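Local structure of nucleosome assembly protein (Plasmodium falciparum, 5X7V) at residues Asp42-Leu56 / Asp69-Leu81. The protein probably acts as a nuclear-associated histone chaperone of the NAP family, binding histones and assisting nucleosome assembly. Numbering follows the deposited sequence.
Sequences DEIIQKIPGFWANTL and DIDILNHLVKLDL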
ATOM      1  N   ASP A  42      23.112  -1.587   8.796  1.00 53.91           N
ATOM      2  CA  ASP A  42      24.076  -1.745   7.713  1.00 53.08           C
ATOM      3  C   ASP A  42      25.412  -2.293   8.220  1.00 53.54           C
ATOM      4  O   ASP A  42      26.127  -2.988   7.502  1.00 52.80           O
ATOM      5  CB  ASP A  42      24.330  -0.412   6.995  1.00 52.84           C
ATOM      6  CG  ASP A  42      23.342  -0.140   5.862  1.00 56.72           C
ATOM      7  OD1 ASP A  42      22.655  -1.088   5.402  1.00 55.30           O
ATOM      8  OD2 ASP A  42      23.298   1.032   5.393  1.00 57.49           O
ATOM      9  N   GLU A  43      25.763  -1.942   9.446  1.00 53.35           N
ATOM     10  CA  GLU A  43      27.016  -2.383  10.016  1.00 56.12           C
ATOM     11  C   GLU A  43      26.955  -3.877  10.299  1.00 56.08           C
ATOM     12  O   GLU A  43      27.951  -4.577  10.199  1.00 54.28           O
ATOM     13  CB  GLU A  43      27.331  -1.610  11.291  1.00 58.63           C
ATOM     14  CG  GLU A  43      27.693  -0.170  11.057  1.00 57.21           C
ATOM     15  CD  GLU A  43      27.895   0.604  12.357  1.00 68.95           C
ATOM     16  OE1 GLU A  43      28.220  -0.015  13.404  1.00 60.41           O
ATOM     17  OE2 GLU A  43      27.733   1.844  12.321  1.00 81.87           O
ATOM     18  N   ILE A  44      25.773  -4.363  10.643  1.00 54.78           N
ATOM     19  CA  ILE A  44      25.590  -5.786  10.883  1.00 56.37           C
ATOM     20  C   ILE A  44      25.590  -6.572   9.573  1.00 62.52           C
ATOM     21  O   ILE A  44      26.123  -7.688   9.501  1.00 56.02           O
ATOM     22  CB  ILE A  44      24.293  -6.061  11.638  1.00 49.82           C
ATOM     23  CG1 ILE A  44      24.174  -5.104  12.818  1.00 56.36           C
ATOM     24  CG2 ILE A  44      24.281  -7.487  12.128  1.00 55.53           C
ATOM     25  CD1 ILE A  44      22.915  -5.239  13.598  1.00 53.07           C
ATOM     26  N   ILE A  45      24.984  -5.986   8.544  1.00 53.58           N
ATOM     27  CA  ILE A  45      24.933  -6.609   7.238  1.00 53.62           C
ATOM     28  C   ILE A  45      26.347  -6.814   6.744  1.00 53.11           C
ATOM     29  O   ILE A  45      26.642  -7.834   6.148  1.00 55.20           O
ATOM     30  CB  ILE A  45      24.107  -5.771   6.254  1.00 51.82           C
ATOM     31  CG1 ILE A  45      22.633  -5.842   6.672  1.00 51.64           C
ATOM     32  CG2 ILE A  45      24.285  -6.287   4.841  1.00 51.71           C
ATOM     33  CD1 ILE A  45      21.725  -4.792   6.119  1.00 51.44           C
ATOM     34  N   GLN A  46      27.225  -5.868   7.064  1.00 55.52           N
ATOM     35  CA  GLN A  46      28.637  -5.936   6.691  1.00 55.29           C
ATOM     36  C   GLN A  46      29.333  -7.143   7.263  1.00 54.98           C
ATOM     37  O   GLN A  46      30.338  -7.591   6.723  1.00 62.85           O
ATOM     38  CB  GLN A  46      29.389  -4.682   7.147  1.00 53.06           C
ATOM     39  CG  GLN A  46      29.197  -3.485   6.258  1.00 53.39           C
ATOM     40  CD  GLN A  46      30.193  -2.372   6.533  1.00 61.43           C
ATOM     41  OE1 GLN A  46      30.329  -1.913   7.672  1.00 68.72           O
ATOM     42  NE2 GLN A  46      30.893  -1.922   5.484  1.00 59.38           N
ATOM     43  N   LYS A  47      28.813  -7.652   8.366  1.00 52.09           N
ATOM     44  CA  LYS A  47      29.466  -8.723   9.069  1.00 49.82           C
ATOM     45  C   LYS A  47      28.809 -10.055   8.731  1.00 49.82           C
ATOM     46  O   LYS A  47      29.134 -11.082   9.328  1.00 49.82           O
ATOM     47  CB  LYS A  47      29.417  -8.453  10.572  1.00 57.26           C
ATOM     48  CG  LYS A  47      30.017  -7.115  10.977  1.00 60.83           C
ATOM     49  CD  LYS A  47      30.677  -7.127  12.325  1.00 72.42           C
ATOM     50  CE  LYS A  47      29.911  -6.311  13.354  1.00 90.40           C
ATOM     51  NZ  LYS A  47      30.375  -6.660  14.723  1.00 96.05           N
ATOM     52  N   ILE A  48      27.880 -10.024   7.771  1.00 53.98           N
ATOM     53  CA  ILE A  48      27.117 -11.218   7.363  1.00 53.43           C
ATOM     54  C   ILE A  48      27.388 -11.509   5.896  1.00 52.49           C
ATOM     55  O   ILE A  48      26.821 -10.846   5.014  1.00 53.55           O
ATOM     56  CB  ILE A  48      25.580 -11.076   7.554  1.00 49.82           C
ATOM     57  CG1 ILE A  48      25.228 -10.854   9.010  1.00 60.83           C
ATOM     58  CG2 ILE A  48      24.877 -12.320   7.115  1.00 60.83           C
ATOM     59  CD1 ILE A  48      23.775 -10.564   9.233  1.00 72.42           C
ATOM     60  N   PRO A  49      28.246 -12.510   5.633  1.00 51.36           N
ATOM     61  CA  PRO A  49      28.807 -12.886   4.334  1.00 51.78           C
ATOM     62  C   PRO A  49      27.783 -13.109   3.219  1.00 55.56           C
ATOM     63  O   PRO A  49      27.013 -14.076   3.268  1.00 51.15           O
ATOM     64  CB  PRO A  49      29.542 -14.183   4.648  1.00 51.62           C
ATOM     65  CG  PRO A  49      29.883 -14.082   6.048  1.00 49.82           C
ATOM     66  CD  PRO A  49      28.729 -13.407   6.689  1.00 52.56           C
ATOM     67  N   GLY A  50      27.807 -12.227   2.221  1.00 49.82           N
ATOM     68  CA  GLY A  50      26.924 -12.326   1.081  1.00 49.82           C
ATOM     69  C   GLY A  50      25.461 -12.177   1.427  1.00 51.75           C
ATOM     70  O   GLY A  50      24.618 -12.855   0.849  1.00 49.82           O
ATOM     71  N   PHE A  51      25.167 -11.282   2.370  1.00 56.57           N
ATOM     72  CA  PHE A  51      23.814 -11.082   2.883  1.00 54.11           C
ATOM     73  C   PHE A  51      22.804 -10.651   1.829  1.00 52.44           C
ATOM     74  O   PHE A  51      21.731 -11.229   1.747  1.00 54.23           O
ATOM     75  CB  PHE A  51      23.814 -10.050   4.020  1.00 55.21           C
ATOM     76  CG  PHE A  51      22.427  -9.612   4.450  1.00 49.82           C
ATOM     77  CD1 PHE A  51      21.780 -10.246   5.481  1.00 52.01           C
ATOM     78  CD2 PHE A  51      21.775  -8.558   3.815  1.00 58.94           C
ATOM     79  CE1 PHE A  51      20.522  -9.854   5.863  1.00 52.45           C
ATOM     80  CE2 PHE A  51      20.515  -8.173   4.195  1.00 51.54           C
ATOM     81  CZ  PHE A  51      19.894  -8.826   5.220  1.00 51.38           C
ATOM     82  N   TRP A  52      23.087  -9.618   1.047  1.00 49.82           N
ATOM     83  CA  TRP A  52      22.038  -9.166   0.142  1.00 55.72           C
ATOM     84  C   TRP A  52      21.816 -10.183  -0.944  1.00 56.89           C
ATOM     85  O   TRP A  52      20.680 -10.412  -1.319  1.00 68.40           O
ATOM     86  CB  TRP A  52      22.335  -7.787  -0.454  1.00 59.52           C
ATOM     87  CG  TRP A  52      22.032  -6.689   0.534  1.00 54.40           C
ATOM     88  CD1 TRP A  52      22.931  -5.889   1.168  1.00 49.82           C
ATOM     89  CD2 TRP A  52      20.740  -6.314   1.027  1.00 52.46           C
ATOM     90  NE1 TRP A  52      22.285  -5.032   2.019  1.00 49.82           N
ATOM     91  CE2 TRP A  52      20.939  -5.273   1.961  1.00 55.50           C
ATOM     92  CE3 TRP A  52      19.437  -6.761   0.779  1.00 49.82           C
ATOM     93  CZ2 TRP A  52      19.870  -4.654   2.641  1.00 51.33           C
ATOM     94  CZ3 TRP A  52      18.379  -6.152   1.462  1.00 56.11           C
ATOM     95  CH2 TRP A  52      18.608  -5.104   2.380  1.00 49.82           C
ATOM     96  N   ALA A  53      22.879 -10.825  -1.417  1.00 60.13           N
ATOM     97  CA  ALA A  53      22.745 -11.858  -2.439  1.00 60.13           C
ATOM     98  C   ALA A  53      21.727 -12.896  -2.010  1.00 60.13           C
ATOM     99  O   ALA A  53      20.797 -13.203  -2.740  1.00 63.04           O
ATOM    100  CB  ALA A  53      24.084 -12.516  -2.721  1.00 60.13           C
ATOM    101  N   ASN A  54      21.895 -13.407  -0.801  1.00 57.99           N
ATOM    102  CA  ASN A  54      21.001 -14.400  -0.247  1.00 53.05           C
ATOM    103  C   ASN A  54      19.692 -13.845   0.265  1.00 56.52           C
ATOM    104  O   ASN A  54      18.791 -14.607   0.566  1.00 60.31           O
ATOM    105  CB  ASN A  54      21.687 -15.129   0.888  1.00 52.56           C
ATOM    106  CG  ASN A  54      22.832 -15.941   0.424  1.00 49.82           C
ATOM    107  OD1 ASN A  54      22.643 -17.002  -0.143  1.00 51.44           O
ATOM    108  ND2 ASN A  54      24.038 -15.448   0.641  1.00 49.82           N
ATOM    109  N   THR A  55      19.582 -12.534   0.398  1.00 60.13           N
ATOM    110  CA  THR A  55      18.302 -11.963   0.754  1.00 60.13           C
ATOM    111  C   THR A  55      17.427 -11.772  -0.465  1.00 60.13           C
ATOM    112  O   THR A  55      16.338 -12.328  -0.528  1.00 60.13           O
ATOM    113  CB  THR A  55      18.450 -10.646   1.430  1.00 60.13           C
ATOM    114  OG1 THR A  55      19.235 -10.828   2.599  1.00 64.02           O
ATOM    115  CG2 THR A  55      17.104 -10.134   1.832  1.00 64.02           C
ATOM    116  N   LEU A  56      17.910 -10.994  -1.430  1.00 67.27           N
ATOM    117  CA  LEU A  56      17.119 -10.607  -2.596  1.00 67.27           C
ATOM    118  C   LEU A  56      16.404 -11.763  -3.287  1.00 67.27           C
ATOM    119  O   LEU A  56      15.213 -11.693  -3.557  1.00 67.27           O
ATOM    120  CB  LEU A  56      18.007  -9.892  -3.603  1.00 67.27           C
ATOM    121  CG  LEU A  56      18.537  -8.562  -3.109  1.00 72.27           C
ATOM    122  CD1 LEU A  56      19.470  -7.956  -4.129  1.00 77.27           C
ATOM    123  CD2 LEU A  56      17.389  -7.636  -2.823  1.00 77.27           C
ATOM    124  N   ASP A  69      24.072 -13.459 -11.802  1.00 54.30           N
ATOM    125  CA  ASP A  69      23.734 -12.314 -10.984  1.00 56.47           C
ATOM    126  C   ASP A  69      24.352 -12.396  -9.603  1.00 54.15           C
ATOM    127  O   ASP A  69      24.712 -11.364  -9.013  1.00 53.38           O
ATOM    128  CB  ASP A  69      22.225 -12.189 -10.852  1.00 56.15           C
ATOM    129  CG  ASP A  69      21.608 -11.479 -12.017  1.00 55.01           C
ATOM    130  OD1 ASP A  69      22.359 -10.875 -12.815  1.00 54.36           O
ATOM    131  OD2 ASP A  69      20.369 -11.500 -12.118  1.00 54.52           O
ATOM    132  N   ILE A  70      24.486 -13.626  -9.110  1.00 53.84           N
ATOM    133  CA  ILE A  70      24.863 -13.867  -7.730  1.00 53.39           C
ATOM    134  C   ILE A  70      26.318 -13.544  -7.553  1.00 51.79           C
ATOM    135  O   ILE A  70      26.725 -13.079  -6.486  1.00 52.14           O
ATOM    136  CB  ILE A  70      24.599 -15.323  -7.303  1.00 54.76           C
ATOM    137  CG1 ILE A  70      23.136 -15.684  -7.510  1.00 59.43           C
ATOM    138  CG2 ILE A  70      24.948 -15.540  -5.847  1.00 54.61           C
ATOM    139  CD1 ILE A  70      22.822 -17.076  -7.063  1.00 54.43           C
ATOM    140  N   ASP A  71      27.096 -13.771  -8.606  1.00 53.14           N
ATOM    141  CA  ASP A  71      28.548 -13.538  -8.564  1.00 54.89           C
ATOM    142  C   ASP A  71      28.891 -12.100  -8.226  1.00 51.80           C
ATOM    143  O   ASP A  71      29.789 -11.847  -7.433  1.00 52.06           O
ATOM    144  CB  ASP A  71      29.213 -13.918  -9.896  1.00 62.19           C
ATOM    145  CG  ASP A  71      29.516 -15.400  -9.994  1.00 68.65           C
ATOM    146  OD1 ASP A  71      29.927 -15.973  -8.954  1.00 65.97           O
ATOM    147  OD2 ASP A  71      29.337 -15.983 -11.097  1.00 71.02           O
ATOM    148  N   ILE A  72      28.162 -11.168  -8.829  1.00 53.38           N
ATOM    149  CA  ILE A  72      28.306  -9.745  -8.532  1.00 53.61           C
ATOM    150  C   ILE A  72      27.620  -9.387  -7.202  1.00 54.27           C
ATOM    151  O   ILE A  72      28.241  -8.818  -6.309  1.00 49.82           O
ATOM    152  CB  ILE A  72      27.719  -8.870  -9.671  1.00 56.06           C
ATOM    153  CG1 ILE A  72      28.433  -9.140 -11.008  1.00 49.82           C
ATOM    154  CG2 ILE A  72      27.865  -7.400  -9.328  1.00 53.30           C
ATOM    155  CD1 ILE A  72      27.713 -10.062 -11.939  1.00 52.95           C
ATOM    156  N   LEU A  73      26.355  -9.772  -7.065  1.00 52.53           N
ATOM    157  CA  LEU A  73      25.598  -9.524  -5.839  1.00 52.59           C
ATOM    158  C   LEU A  73      26.308  -9.994  -4.577  1.00 53.29           C
ATOM    159  O   LEU A  73      26.107  -9.419  -3.503  1.00 54.50           O
ATOM    160  CB  LEU A  73      24.209 -10.180  -5.897  1.00 57.36           C
ATOM    161  CG  LEU A  73      23.107  -9.540  -6.765  1.00 53.75           C
ATOM    162  CD1 LEU A  73      21.799 -10.314  -6.646  1.00 54.54           C
ATOM    163  CD2 LEU A  73      22.896  -8.081  -6.456  1.00 49.82           C
ATOM    164  N   ASN A  74      27.135 -11.027  -4.699  1.00 52.28           N
ATOM    165  CA  ASN A  74      27.925 -11.521  -3.565  1.00 53.00           C
ATOM    166  C   ASN A  74      28.946 -10.519  -3.027  1.00 52.28           C
ATOM    167  O   ASN A  74      29.620 -10.778  -2.037  1.00 49.82           O
ATOM    168  CB  ASN A  74      28.635 -12.806  -3.958  1.00 55.49           C
ATOM    169  CG  ASN A  74      27.864 -14.044  -3.548  1.00 54.39           C
ATOM    170  OD1 ASN A  74      27.142 -14.028  -2.544  1.00 53.01           O
ATOM    171  ND2 ASN A  74      28.025 -15.130  -4.308  1.00 53.33           N
ATOM    172  N   HIS A  75      29.054  -9.376  -3.705  1.00 57.32           N
ATOM    173  CA  HIS A  75      29.944  -8.281  -3.311  1.00 53.10           C
ATOM    174  C   HIS A  75      29.135  -6.996  -3.129  1.00 53.17           C
ATOM    175  O   HIS A  75      29.677  -5.903  -3.088  1.00 49.82           O
ATOM    176  CB  HIS A  75      31.056  -8.085  -4.348  1.00 51.32           C
ATOM    177  CG  HIS A  75      31.770  -9.354  -4.704  1.00 51.74           C
ATOM    178  ND1 HIS A  75      32.829  -9.847  -3.974  1.00 53.56           N
ATOM    179  CD2 HIS A  75      31.538 -10.256  -5.686  1.00 51.66           C
ATOM    180  CE1 HIS A  75      33.236 -10.989  -4.506  1.00 51.21           C
ATOM    181  NE2 HIS A  75      32.467 -11.259  -5.543  1.00 49.82           N
ATOM    182  N   LEU A  76      27.821  -7.141  -3.034  1.00 56.34           N
ATOM    183  CA  LEU A  76      26.973  -6.023  -2.653  1.00 52.22           C
ATOM    184  C   LEU A  76      27.176  -5.825  -1.149  1.00 56.61           C
ATOM    185  O   LEU A  76      26.624  -6.566  -0.335  1.00 49.82           O
ATOM    186  CB  LEU A  76      25.497  -6.288  -3.011  1.00 51.62           C
ATOM    187  CG  LEU A  76      24.495  -5.141  -2.820  1.00 51.67           C
ATOM    188  CD1 LEU A  76      25.030  -3.927  -3.499  1.00 52.91           C
ATOM    189  CD2 LEU A  76      23.101  -5.435  -3.370  1.00 49.82           C
ATOM    190  N   VAL A  77      28.003  -4.844  -0.791  1.00 56.88           N
ATOM    191  CA  VAL A  77      28.319  -4.594   0.601  1.00 51.52           C
ATOM    192  C   VAL A  77      27.234  -3.710   1.229  1.00 51.72           C
ATOM    193  O   VAL A  77      27.077  -3.707   2.448  1.00 52.81           O
ATOM    194  CB  VAL A  77      29.719  -3.909   0.784  1.00 51.21           C
ATOM    195  CG1 VAL A  77      30.825  -4.730   0.200  1.00 50.28           C
ATOM    196  CG2 VAL A  77      29.744  -2.542   0.172  1.00 53.95           C
ATOM    197  N   LYS A  78      26.484  -2.977   0.406  1.00 49.82           N
ATOM    198  CA  LYS A  78      25.557  -1.962   0.920  1.00 51.61           C
ATOM    199  C   LYS A  78      24.400  -1.648  -0.018  1.00 53.03           C
ATOM    200  O   LYS A  78      24.600  -1.375  -1.212  1.00 51.50           O
ATOM    201  CB  LYS A  78      26.311  -0.662   1.209  1.00 51.85           C
ATOM    202  CG  LYS A  78      25.716   0.198   2.302  1.00 51.44           C
ATOM    203  CD  LYS A  78      26.819   0.850   3.127  1.00 52.03           C
ATOM    204  CE  LYS A  78      26.264   1.886   4.061  1.00 52.13           C
ATOM    205  NZ  LYS A  78      25.316   2.713   3.329  1.00 51.01           N
ATOM    206  N   LEU A  79      23.193  -1.657   0.539  1.00 49.82           N
ATOM    207  CA  LEU A  79      21.994  -1.307  -0.207  1.00 52.87           C
ATOM    208  C   LEU A  79      21.243  -0.273   0.600  1.00 52.21           C
ATOM    209  O   LEU A  79      21.033  -0.469   1.795  1.00 55.51           O
ATOM    210  CB  LEU A  79      21.127  -2.544  -0.450  1.00 52.48           C
ATOM    211  CG  LEU A  79      20.032  -2.601  -1.515  1.00 51.27           C
ATOM    212  CD1 LEU A  79      19.598  -4.045  -1.638  1.00 49.82           C
ATOM    213  CD2 LEU A  79      18.853  -1.725  -1.153  1.00 49.82           C
ATOM    214  N   ASP A  80      20.844   0.833  -0.016  1.00 52.20           N
ATOM    215  CA  ASP A  80      20.109   1.825   0.761  1.00 52.05           C
ATOM    216  C   ASP A  80      18.944   2.433   0.060  1.00 52.70           C
ATOM    217  O   ASP A  80      19.015   2.822  -1.093  1.00 53.69           O
ATOM    218  CB  ASP A  80      21.028   2.933   1.242  1.00 51.99           C
ATOM    219  CG  ASP A  80      21.830   2.499   2.442  1.00 58.05           C
ATOM    220  OD1 ASP A  80      22.820   1.766   2.224  1.00 56.22           O
ATOM    221  OD2 ASP A  80      21.443   2.819   3.596  1.00 58.38           O
ATOM    222  N   LEU A  81      17.853   2.500   0.801  1.00 52.40           N
ATOM    223  CA  LEU A  81      16.663   3.166   0.357  1.00 52.62           C
ATOM    224  C   LEU A  81      16.686   4.540   0.985  1.00 52.22           C
ATOM    225  O   LEU A  81      16.893   4.665   2.190  1.00 51.40           O
ATOM    226  CB  LEU A  81      15.429   2.376   0.765  1.00 53.07           C
ATOM    227  CG  LEU A  81      14.091   2.946   0.348  1.00 62.96           C
ATOM    228  CD1 LEU A  81      14.033   3.016  -1.152  1.00 74.53           C
ATOM    229  CD2 LEU A  81      13.045   2.026   0.867  1.00 74.53           C
TER
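Helix 51-56 packs against helix 69-73, closest at A53 and L73 (axes 9.0 Å apart at 140°), and crosses strand 76-81. This is the junction of the NAP fold at which the long dimerization helix ends and turns into the α/β domain, with helix 51-56 resting on the strand that is outermost within this chain. W52 carries the apolar part. With CG beside its backbone N (chi1 -78°), its indole is held between two partners: F51 CE2 covers one face, and L79 CD1 makes a CH-pi contact with the other, 3.7 Å from the centroid of the six-membered ring. A branched aliphatic chain suits this place because it covers the indole at two points, L79 CB also meeting W52 CE2 at 3.6 Å. L76 CD2 touches W52 CB, and L56 CD1 meets L73 CD2, the two leucine side chains crossing at about a right angle. The small A53 allows the helices to come close, its CB 3.9 Å from L73 CB. G50, the N-cap of helix 51-56, takes a backbone conformation that glycine adopts readily, and its O accepts from both N54 N and N54 ND2. At the other end D42 OD2 lies 3.1 Å from D80 OD2, two acceptors on carboxylates whose planes are 75° apart. V77 and K78 share I96 as partner on strand 91-97, a classic beta bulge, and the bent K78 chain sets its ammonium beside both carboxylates, where its charge probably offsets their repulsion. K78 NZ binds D80 OD1 at 2.9 Å from above the carboxylate plane, whereas its bond to D42 OD2 is weak, at 3.3 Å.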